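Local coordinates for envelope glycoprotein (Bourbon virus, PDB 5ZL2) that probably drives fusion of the viral and cell membranes during entry, as a trimeric class III fusion protein related to baculovirus gp64, at residues R27-V32 with T203-C208; T93-Q98 with C137-R142; Y55-G60 with H131-T136. One frame throughout, in Å; residues are numbered along the deposited sequence.

Interaction 1. Residues R27-V32 with T203-C208; sequences RLQIKV and TKFIPC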
loop_
_atom_site.group_PDB
_atom_site.type_symbol
_atom_site.label_atom_id
_atom_site.label_comp_id
_atom_site.label_asym_id
_atom_site.label_seq_id
_atom_site.Cartn_x
_atom_site.Cartn_y
_atom_site.Cartn_z
ATOM N N ARG A 27 -11.412 27.145 -5.630
ATOM C CA ARG A 27 -11.586 26.080 -6.607
ATOM C C ARG A 27 -11.254 26.629 -7.988
ATOM O O ARG A 27 -11.770 27.680 -8.382
ATOM C CB ARG A 27 -13.012 25.524 -6.576
ATOM C CG ARG A 27 -13.503 24.999 -7.920
ATOM C CD ARG A 27 -14.422 23.794 -7.752
ATOM N NE ARG A 27 -13.678 22.541 -7.631
ATOM C CZ ARG A 27 -14.209 21.334 -7.802
ATOM N NH1 ARG A 27 -13.456 20.250 -7.669
ATOM N NH2 ARG A 27 -15.493 21.209 -8.108
ATOM N N LEU A 28 -10.384 25.931 -8.706
ATOM C CA LEU A 28 -9.958 26.338 -10.034
ATOM C C LEU A 28 -10.318 25.247 -11.032
ATOM O O LEU A 28 -10.306 24.059 -10.704
ATOM C CB LEU A 28 -8.442 26.608 -10.073
ATOM C CG LEU A 28 -7.878 28.008 -9.780
ATOM C CD1 LEU A 28 -8.088 28.950 -10.958
ATOM C CD2 LEU A 28 -8.457 28.612 -8.509
ATOM N N GLN A 29 -10.658 25.662 -12.249
ATOM C CA GLN A 29 -10.880 24.746 -13.368
ATOM C C GLN A 29 -9.764 25.002 -14.376
ATOM O O GLN A 29 -9.925 25.747 -15.343
ATOM C CB GLN A 29 -12.269 24.948 -13.997
ATOM C CG GLN A 29 -13.415 24.338 -13.205
ATOM C CD GLN A 29 -13.523 22.840 -13.396
ATOM O OE1 GLN A 29 -12.905 22.272 -14.295
ATOM N NE2 GLN A 29 -14.312 22.188 -12.547
ATOM N N ILE A 30 -8.625 24.352 -14.148
ATOM C CA ILE A 30 -7.398 24.676 -14.867
ATOM C C ILE A 30 -7.413 23.998 -16.230
ATOM O O ILE A 30 -7.601 22.781 -16.333
ATOM C CB ILE A 30 -6.166 24.264 -14.050
ATOM C CG1 ILE A 30 -6.261 24.861 -12.639
ATOM C CG2 ILE A 30 -4.894 24.702 -14.754
ATOM C CD1 ILE A 30 -4.950 24.895 -11.875
ATOM N N LYS A 31 -7.203 24.790 -17.278
ATOM C CA LYS A 31 -7.238 24.312 -18.654
ATOM C C LYS A 31 -5.857 23.781 -19.014
ATOM O O LYS A 31 -4.896 24.549 -19.106
ATOM C CB LYS A 31 -7.662 25.444 -19.584
ATOM C CG LYS A 31 -7.898 25.054 -21.029
ATOM C CD LYS A 31 -8.358 26.270 -21.817
ATOM C CE LYS A 31 -8.261 26.051 -23.314
ATOM N NZ LYS A 31 -8.440 27.336 -24.048
ATOM N N VAL A 32 -5.751 22.468 -19.213
ATOM C CA VAL A 32 -4.468 21.832 -19.474
ATOM C C VAL A 32 -4.544 21.013 -20.755
ATOM O O VAL A 32 -5.618 20.607 -21.205
ATOM C CB VAL A 32 -4.015 20.927 -18.308
ATOM C CG1 VAL A 32 -3.846 21.736 -17.029
ATOM C CG2 VAL A 32 -5.005 19.789 -18.112
ATOM N N THR A 203 -7.551 18.618 -24.803
ATOM C CA THR A 203 -7.702 19.816 -23.997
ATOM C C THR A 203 -8.865 19.611 -23.034
ATOM O O THR A 203 -9.971 19.255 -23.453
ATOM C CB THR A 203 -7.945 21.037 -24.883
ATOM O OG1 THR A 203 -7.209 20.889 -26.104
ATOM C CG2 THR A 203 -7.492 22.304 -24.175
ATOM N N LYS A 204 -8.609 19.816 -21.745
ATOM C CA LYS A 204 -9.629 19.568 -20.739
ATOM C C LYS A 204 -9.321 20.383 -19.493
ATOM O O LYS A 204 -8.185 20.809 -19.268
ATOM C CB LYS A 204 -9.721 18.080 -20.391
ATOM C CG LYS A 204 -8.467 17.534 -19.745
ATOM C CD LYS A 204 -8.650 16.092 -19.335
ATOM C CE LYS A 204 -9.742 15.958 -18.292
ATOM N NZ LYS A 204 -9.818 14.574 -17.746
ATOM N N PHE A 205 -10.357 20.585 -18.682
ATOM C CA PHE A 205 -10.253 21.341 -17.442
ATOM C C PHE A 205 -10.215 20.371 -16.269
ATOM O O PHE A 205 -11.166 19.612 -16.053
ATOM C CB PHE A 205 -11.427 22.307 -17.287
ATOM C CG PHE A 205 -11.468 23.390 -18.318
ATOM C CD1 PHE A 205 -11.986 23.145 -19.578
ATOM C CD2 PHE A 205 -11.012 24.658 -18.022
ATOM C CE1 PHE A 205 -12.033 24.142 -20.533
ATOM C CE2 PHE A 205 -11.061 25.662 -18.969
ATOM C CZ PHE A 205 -11.571 25.402 -20.229
ATOM N N ILE A 206 -9.127 20.405 -15.511
ATOM C CA ILE A 206 -9.019 19.588 -14.308
ATOM C C ILE A 206 -9.366 20.461 -13.108
ATOM O O ILE A 206 -8.990 21.641 -13.074
ATOM C CB ILE A 206 -7.619 18.969 -14.175
ATOM C CG1 ILE A 206 -6.552 20.062 -14.066
ATOM C CG2 ILE A 206 -7.331 18.070 -15.359
ATOM C CD1 ILE A 206 -5.239 19.587 -13.475
ATOM N N PRO A 207 -10.097 19.945 -12.128
ATOM C CA PRO A 207 -10.350 20.721 -10.912
ATOM C C PRO A 207 -9.132 20.740 -10.001
ATOM O O PRO A 207 -8.337 19.799 -9.964
ATOM C CB PRO A 207 -11.521 19.978 -10.261
ATOM C CG PRO A 207 -11.379 18.578 -10.746
ATOM C CD PRO A 207 -10.846 18.677 -12.144
ATOM N N CYS A 208 -8.991 21.841 -9.263
ATOM C CA CYS A 208 -7.866 22.011 -8.354
ATOM C C CYS A 208 -8.293 22.859 -7.165
ATOM O O CYS A 208 -9.315 23.546 -7.202
ATOM C CB CYS A 208 -6.662 22.665 -9.049
ATOM S SG CYS A 208 -6.015 21.779 -10.485
#
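V32 and K204 exchange backbone hydrogen bonds in both directions, and the bond from V32 N to K204 O, 2.9 Å long, is almost straight at 176°. The same two-way exchange recurs between I30 and I206, with I30 N at 2.9 Å from I206 O, and between L28 and C208. Six backbone bonds thus zip strands 26-36 and 200-210 together as antiparallel partners, their segments running at 150° to each other. In the non-hydrogen-bonded pairs between them CA-H groups also approach carbonyls, P207 CA lying 3.3 Å from L28 O. P207 suits its place because a proline has no N-H to give and this position asks for none from strand 27-32.

On the face of Q29, K31, F205 and P207, the K31 chain leaves with CG anti to the backbone N (chi1 -173°) and runs extended over one face of the F205 ring. Its CG sits 4.1 Å from the ring centroid in a CH-pi contact, so the lysine uses its methylenes here and carries its ammonium onward. The Q29 side chain crosses that of F205 at about a right angle, OE1 coming within 3.3 Å of F205 CB.

On the other face, which also carries L28 and K204, the side chains of I30, V32, I206 and C208 make the apolar contacts. I30 CD1 touches C208 SG at 3.6 Å, and V32 CG2 meets I206 CG2 at 4.0 Å.

C208 is disulfide-bonded to C236, and K204 NZ pairs with D238, both on strand 234-238, which flanks 200-210. Strand 256-260 lies beyond 26-36, bringing Y258 and N260 against V32, while R27 and P207 meet Y296 of a neighbouring subunit, so this central pair of the sheet also reaches the trimer interface.

Interaction 2. Residues T93-Q98 with C137-R142; sequences TGPEVQ and CNLSWR
V97 and L139 form an antiparallel bridge by which a short two-residue strand, 97-98, joins the long strand 134-148 of the antiparallel sheet, a region that probably corresponds to the elongated fusion domain of gp64 and other class III fusion proteins. The pair is hydrogen-bonded both ways: V97 N reaches L139 O at 3.0 Å, in the carbonyl plane on a lone pair, and L139 N reaches V97 O at 2.9 Å. Their side chains leave on the same side, and CB of V97 lies 3.6 Å from CB of L139. With its CG1 anti to the backbone N (chi1 175°), V97 also turns that methyl toward C137 SG, which is itself bonded to C108. Branched and apolar, valine fills this buried corner well.

Upstream of the bridge the chain is loop, and E96 turns back to the strand. Its OE2 accepts from S140 OG at 3.0 Å, through the lone pair on the side of the other oxygen. The carboxylate also pairs with R126, and the buried serine hydroxyl, besides donating to E96, accepts from the backbone N of E124.

Further along, W141 lays one face of its indole against the backbone of T93 and G94, and T93 CB comes within 3.6 Å of W141 CE3. Having no side chain, G94 can bring its main chain directly onto the ring: its CA makes a CH-pi contact 4.0 Å from the centroid of the W141 six-membered ring, while G94 N stands 3.5 Å above the indole plane.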
loop_
_atom_site.group_PDB
_atom_site.type_symbol
_atom_site.label_atom_id
_atom_site.label_comp_id
_atom_site.label_asym_id
_atom_site.label_seq_id
_atom_site.Cartn_x
_atom_site.Cartn_y
_atom_site.Cartn_z
ATOM N N THR A 93 10.858 -25.220 -32.085
ATOM C CA THR A 93 12.238 -25.482 -31.695
ATOM C C THR A 93 12.806 -26.596 -32.567
ATOM O O THR A 93 12.110 -27.181 -33.404
ATOM C CB THR A 93 12.346 -25.872 -30.216
ATOM O OG1 THR A 93 11.428 -26.936 -29.935
ATOM C CG2 THR A 93 12.040 -24.687 -29.318
ATOM N N GLY A 94 14.089 -26.889 -32.360
ATOM C CA GLY A 94 14.757 -27.971 -33.043
ATOM C C GLY A 94 14.434 -29.324 -32.441
ATOM O O GLY A 94 13.392 -29.516 -31.805
ATOM N N PRO A 95 15.323 -30.294 -32.634
ATOM C CA PRO A 95 15.042 -31.666 -32.210
ATOM C C PRO A 95 15.559 -31.991 -30.819
ATOM O O PRO A 95 16.586 -31.486 -30.362
ATOM C CB PRO A 95 15.786 -32.495 -33.264
ATOM C CG PRO A 95 16.997 -31.664 -33.561
ATOM C CD PRO A 95 16.587 -30.208 -33.387
ATOM N N GLU A 96 14.815 -32.867 -30.148
ATOM C CA GLU A 96 15.248 -33.448 -28.883
ATOM C C GLU A 96 16.167 -34.624 -29.189
ATOM O O GLU A 96 15.718 -35.659 -29.692
ATOM C CB GLU A 96 14.042 -33.884 -28.058
ATOM C CG GLU A 96 14.381 -34.308 -26.639
ATOM C CD GLU A 96 14.509 -33.130 -25.694
ATOM O OE1 GLU A 96 13.701 -32.187 -25.812
ATOM O OE2 GLU A 96 15.420 -33.143 -24.837
ATOM N N VAL A 97 17.455 -34.465 -28.903
ATOM C CA VAL A 97 18.469 -35.469 -29.199
ATOM C C VAL A 97 18.899 -36.115 -27.892
ATOM O O VAL A 97 19.247 -35.417 -26.934
ATOM C CB VAL A 97 19.677 -34.851 -29.922
ATOM C CG1 VAL A 97 20.761 -35.889 -30.113
ATOM C CG2 VAL A 97 19.250 -34.258 -31.252
ATOM N N GLN A 98 18.880 -37.445 -27.853
ATOM C CA GLN A 98 19.278 -38.180 -26.659
ATOM C C GLN A 98 20.179 -39.337 -27.061
ATOM O O GLN A 98 19.785 -40.175 -27.876
ATOM C CB GLN A 98 18.057 -38.690 -25.888
ATOM C CG GLN A 98 18.407 -39.272 -24.525
ATOM C CD GLN A 98 17.190 -39.562 -23.667
ATOM O OE1 GLN A 98 16.048 -39.437 -24.115
ATOM N NE2 GLN A 98 17.430 -39.954 -22.420
ATOM N N CYS A 137 26.122 -36.920 -28.331
ATOM C CA CYS A 137 25.438 -35.640 -28.417
ATOM C C CYS A 137 24.106 -35.714 -27.689
ATOM O O CYS A 137 23.343 -36.667 -27.874
ATOM C CB CYS A 137 25.221 -35.235 -29.875
ATOM S SG CYS A 137 24.171 -33.788 -30.084
ATOM N N ASN A 138 23.839 -34.710 -26.857
ATOM C CA ASN A 138 22.558 -34.526 -26.191
ATOM C C ASN A 138 22.099 -33.096 -26.434
ATOM O O ASN A 138 22.902 -32.162 -26.366
ATOM C CB ASN A 138 22.656 -34.807 -24.688
ATOM C CG ASN A 138 22.769 -36.286 -24.379
ATOM O OD1 ASN A 138 21.767 -36.997 -24.313
ATOM N ND2 ASN A 138 23.993 -36.757 -24.188
ATOM N N LEU A 139 20.812 -32.927 -26.725
ATOM C CA LEU A 139 20.308 -31.627 -27.161
ATOM C C LEU A 139 18.880 -31.451 -26.662
ATOM O O LEU A 139 17.956 -32.090 -27.179
ATOM C CB LEU A 139 20.378 -31.505 -28.681
ATOM C CG LEU A 139 20.198 -30.117 -29.291
ATOM C CD1 LEU A 139 21.329 -29.192 -28.891
ATOM C CD2 LEU A 139 20.118 -30.237 -30.789
ATOM N N SER A 140 18.700 -30.568 -25.681
ATOM C CA SER A 140 17.409 -30.312 -25.062
ATOM C C SER A 140 16.987 -28.880 -25.352
ATOM O O SER A 140 17.828 -27.980 -25.416
ATOM C CB SER A 140 17.475 -30.547 -23.553
ATOM O OG SER A 140 16.206 -30.883 -23.027
ATOM N N TRP A 141 15.684 -28.670 -25.520
ATOM C CA TRP A 141 15.147 -27.402 -25.989
ATOM C C TRP A 141 14.096 -26.868 -25.027
ATOM O O TRP A 141 13.344 -27.631 -24.414
ATOM C CB TRP A 141 14.528 -27.549 -27.384
ATOM C CG TRP A 141 15.530 -27.681 -28.493
ATOM C CD1 TRP A 141 16.131 -28.826 -28.922
ATOM C CD2 TRP A 141 16.030 -26.628 -29.326
ATOM N NE1 TRP A 141 16.980 -28.553 -29.967
ATOM C CE2 TRP A 141 16.935 -27.209 -30.234
ATOM C CE3 TRP A 141 15.802 -25.250 -29.389
ATOM C CZ2 TRP A 141 17.612 -26.461 -31.194
ATOM C CZ3 TRP A 141 16.475 -24.509 -30.341
ATOM C CH2 TRP A 141 17.370 -25.114 -31.231
ATOM N N ARG A 142 14.041 -25.539 -24.914
ATOM C CA ARG A 142 13.068 -24.852 -24.075
ATOM C C ARG A 142 12.447 -23.701 -24.852
ATOM O O ARG A 142 13.132 -23.022 -25.623
ATOM C CB ARG A 142 13.710 -24.331 -22.784
ATOM C CG ARG A 142 14.596 -23.104 -22.960
ATOM C CD ARG A 142 15.304 -22.753 -21.661
ATOM N NE ARG A 142 14.397 -22.790 -20.519
ATOM C CZ ARG A 142 13.790 -21.720 -20.020
ATOM N NH1 ARG A 142 14.003 -20.528 -20.566
ATOM N NH2 ARG A 142 12.978 -21.836 -18.976
#

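Interaction 3. Residues Y55-G60 with H131-T136; sequences YCYNGG and HFAHHT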
loop_
_atom_site.group_PDB
_atom_site.type_symbol
_atom_site.label_atom_id
_atom_site.label_comp_id
_atom_site.label_asym_id
_atom_site.label_seq_id
_atom_site.Cartn_x
_atom_site.Cartn_y
_atom_site.Cartn_z
ATOM N N TYR A 55 28.131 -31.932 -26.054
ATOM C CA TYR A 55 28.882 -32.665 -27.068
ATOM C C TYR A 55 30.120 -33.272 -26.413
ATOM O O TYR A 55 31.088 -32.563 -26.118
ATOM C CB TYR A 55 29.258 -31.742 -28.224
ATOM C CG TYR A 55 29.881 -32.450 -29.397
ATOM C CD1 TYR A 55 29.130 -33.309 -30.188
ATOM C CD2 TYR A 55 31.217 -32.257 -29.722
ATOM C CE1 TYR A 55 29.691 -33.964 -31.265
ATOM C CE2 TYR A 55 31.787 -32.905 -30.799
ATOM C CZ TYR A 55 31.019 -33.758 -31.567
ATOM O OH TYR A 55 31.582 -34.407 -32.643
ATOM N N CYS A 56 30.087 -34.583 -26.189
ATOM C CA CYS A 56 31.113 -35.281 -25.428
ATOM C C CYS A 56 31.888 -36.247 -26.315
ATOM O O CYS A 56 31.378 -36.729 -27.329
ATOM C CB CYS A 56 30.489 -36.052 -24.257
ATOM S SG CYS A 56 29.419 -35.067 -23.176
ATOM N N TYR A 57 33.129 -36.531 -25.915
ATOM C CA TYR A 57 33.954 -37.535 -26.578
ATOM C C TYR A 57 34.674 -38.369 -25.530
ATOM O O TYR A 57 35.274 -37.823 -24.599
ATOM C CB TYR A 57 34.973 -36.899 -27.530
ATOM C CG TYR A 57 35.867 -37.907 -28.221
ATOM C CD1 TYR A 57 35.392 -38.695 -29.263
ATOM C CD2 TYR A 57 37.192 -38.069 -27.832
ATOM C CE1 TYR A 57 36.211 -39.614 -29.894
ATOM C CE2 TYR A 57 38.016 -38.982 -28.457
ATOM C CZ TYR A 57 37.522 -39.751 -29.486
ATOM O OH TYR A 57 38.353 -40.658 -30.101
ATOM N N ASN A 58 34.605 -39.689 -25.683
ATOM C CA ASN A 58 35.212 -40.646 -24.761
ATOM C C ASN A 58 36.280 -41.410 -25.534
ATOM O O ASN A 58 36.000 -42.450 -26.133
ATOM C CB ASN A 58 34.161 -41.585 -24.174
ATOM C CG ASN A 58 34.755 -42.637 -23.256
ATOM O OD1 ASN A 58 35.961 -42.673 -23.023
ATOM N ND2 ASN A 58 33.898 -43.496 -22.721
ATOM N N GLY A 59 37.502 -40.891 -25.512
ATOM C CA GLY A 59 38.618 -41.562 -26.142
ATOM C C GLY A 59 39.656 -42.001 -25.130
ATOM O O GLY A 59 40.853 -42.019 -25.426
ATOM N N GLY A 60 39.207 -42.353 -23.934
ATOM C CA GLY A 60 40.100 -42.792 -22.886
ATOM C C GLY A 60 40.771 -41.635 -22.167
ATOM O O GLY A 60 40.877 -40.519 -22.672
ATOM N N HIS A 131 30.604 -43.852 -24.586
ATOM C CA HIS A 131 30.870 -44.532 -25.850
ATOM C C HIS A 131 32.335 -44.319 -26.203
ATOM O O HIS A 131 32.740 -43.203 -26.549
ATOM C CB HIS A 131 29.952 -44.017 -26.957
ATOM C CG HIS A 131 28.519 -44.406 -26.781
ATOM N ND1 HIS A 131 28.110 -45.720 -26.709
ATOM C CD2 HIS A 131 27.399 -43.655 -26.664
ATOM C CE1 HIS A 131 26.798 -45.761 -26.556
ATOM N NE2 HIS A 131 26.343 -44.522 -26.526
ATOM N N PHE A 132 33.126 -45.386 -26.129
ATOM C CA PHE A 132 34.567 -45.240 -26.267
ATOM C C PHE A 132 34.962 -44.930 -27.705
ATOM O O PHE A 132 34.375 -45.453 -28.658
ATOM C CB PHE A 132 35.294 -46.494 -25.791
ATOM C CG PHE A 132 36.782 -46.324 -25.727
ATOM C CD1 PHE A 132 37.374 -45.694 -24.644
ATOM C CD2 PHE A 132 37.589 -46.765 -26.763
ATOM C CE1 PHE A 132 38.742 -45.523 -24.588
ATOM C CE2 PHE A 132 38.960 -46.597 -26.715
ATOM C CZ PHE A 132 39.537 -45.976 -25.626
ATOM N N ALA A 133 35.982 -44.076 -27.847
ATOM C CA ALA A 133 36.503 -43.640 -29.144
ATOM C C ALA A 133 35.405 -43.039 -30.015
ATOM O O ALA A 133 35.459 -43.113 -31.244
ATOM C CB ALA A 133 37.205 -44.786 -29.878
ATOM N N HIS A 134 34.406 -42.434 -29.381
ATOM C CA HIS A 134 33.231 -41.965 -30.091
ATOM C C HIS A 134 32.709 -40.702 -29.427
ATOM O O HIS A 134 32.933 -40.461 -28.238
ATOM C CB HIS A 134 32.139 -43.041 -30.125
ATOM C CG HIS A 134 32.386 -44.119 -31.130
ATOM N ND1 HIS A 134 33.467 -44.105 -31.985
ATOM C CD2 HIS A 134 31.686 -45.238 -31.427
ATOM C CE1 HIS A 134 33.424 -45.171 -32.765
ATOM N NE2 HIS A 134 32.351 -45.873 -32.448
ATOM N N HIS A 135 32.004 -39.897 -30.212
ATOM C CA HIS A 135 31.327 -38.724 -29.689
ATOM C C HIS A 135 29.908 -39.085 -29.263
ATOM O O HIS A 135 29.331 -40.074 -29.717
ATOM C CB HIS A 135 31.291 -37.607 -30.730
ATOM C CG HIS A 135 32.627 -36.987 -30.998
ATOM N ND1 HIS A 135 33.105 -35.910 -30.284
ATOM C CD2 HIS A 135 33.582 -37.289 -31.909
ATOM C CE1 HIS A 135 34.299 -35.577 -30.740
ATOM N NE2 HIS A 135 34.612 -36.399 -31.726
ATOM N N THR A 136 29.353 -38.271 -28.368
ATOM C CA THR A 136 27.974 -38.428 -27.923
ATOM C C THR A 136 27.345 -37.048 -27.826
ATOM O O THR A 136 27.963 -36.117 -27.303
ATOM C CB THR A 136 27.884 -39.150 -26.571
ATOM O OG1 THR A 136 28.518 -40.431 -26.664
ATOM C CG2 THR A 136 26.430 -39.348 -26.166
#
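Strands 55-58 and 134-136 run antiparallel at 152°, with C56 N bonded to T136 O at 2.8 Å and T136 N returning the bond to C56 O. Beyond this hydrogen-bonded pair the second strand grows out of a type II beta turn, H131 to H134, in which A133 takes the positive phi. The two loops at this tip of the sheet are consistent with the fusion loops of the gp64 family, the parts thought to meet the target membrane.

The side chains make an aromatic cluster around H135. Its imidazole is caught between two tyrosines of the facing strand: Y57 CD1 stands 3.4 Å above the centre of one face, and Y55 OH lies toward the rim of the other. The Y55 and H135 planes are only 13° apart but slid, so the rings barely overlap, whereas Y57 meets the imidazole obliquely. In Y55, CG anti to the backbone N (chi1 -173°) brings the ring to H135. Tyrosine suits these partly exposed places, packing through a ring carbon or the hydroxyl while its phenol oxygen tolerates water.

C56 is disulfide-bonded to C68, which pins this strand to its other neighbour. N58 ND2 donates to S61 O of a neighbouring subunit, and F132 packs on L62 of that subunit. Within the chain, the F132 ring reaches the loop after strand 44-58, where a positive phi favours glycine, CE1 lying 3.3 Å from G60 N.

Interactions 2 and 3 are neighbours, their centres about 18 Å apart, and share strand 134-148: residues 131-136 lead straight into 137-142, so one strand carries both the loop-bearing tip and the next part of the sheet. Strand 44-58, which holds segment 55-60, borders 134-148. Interaction 1 lies in another sheet on the opposite side of the chain's centre, its centre about 61 Å from that of interaction 2 and 77 Å from that of interaction 3. Strands 26-36 and 200-210 come before and after the other four segments, so their pairing joins the ends of a section that goes out to the tip and returns, consistent with an elongated class III fusion protein. Subunits touch at interactions 1 and 3.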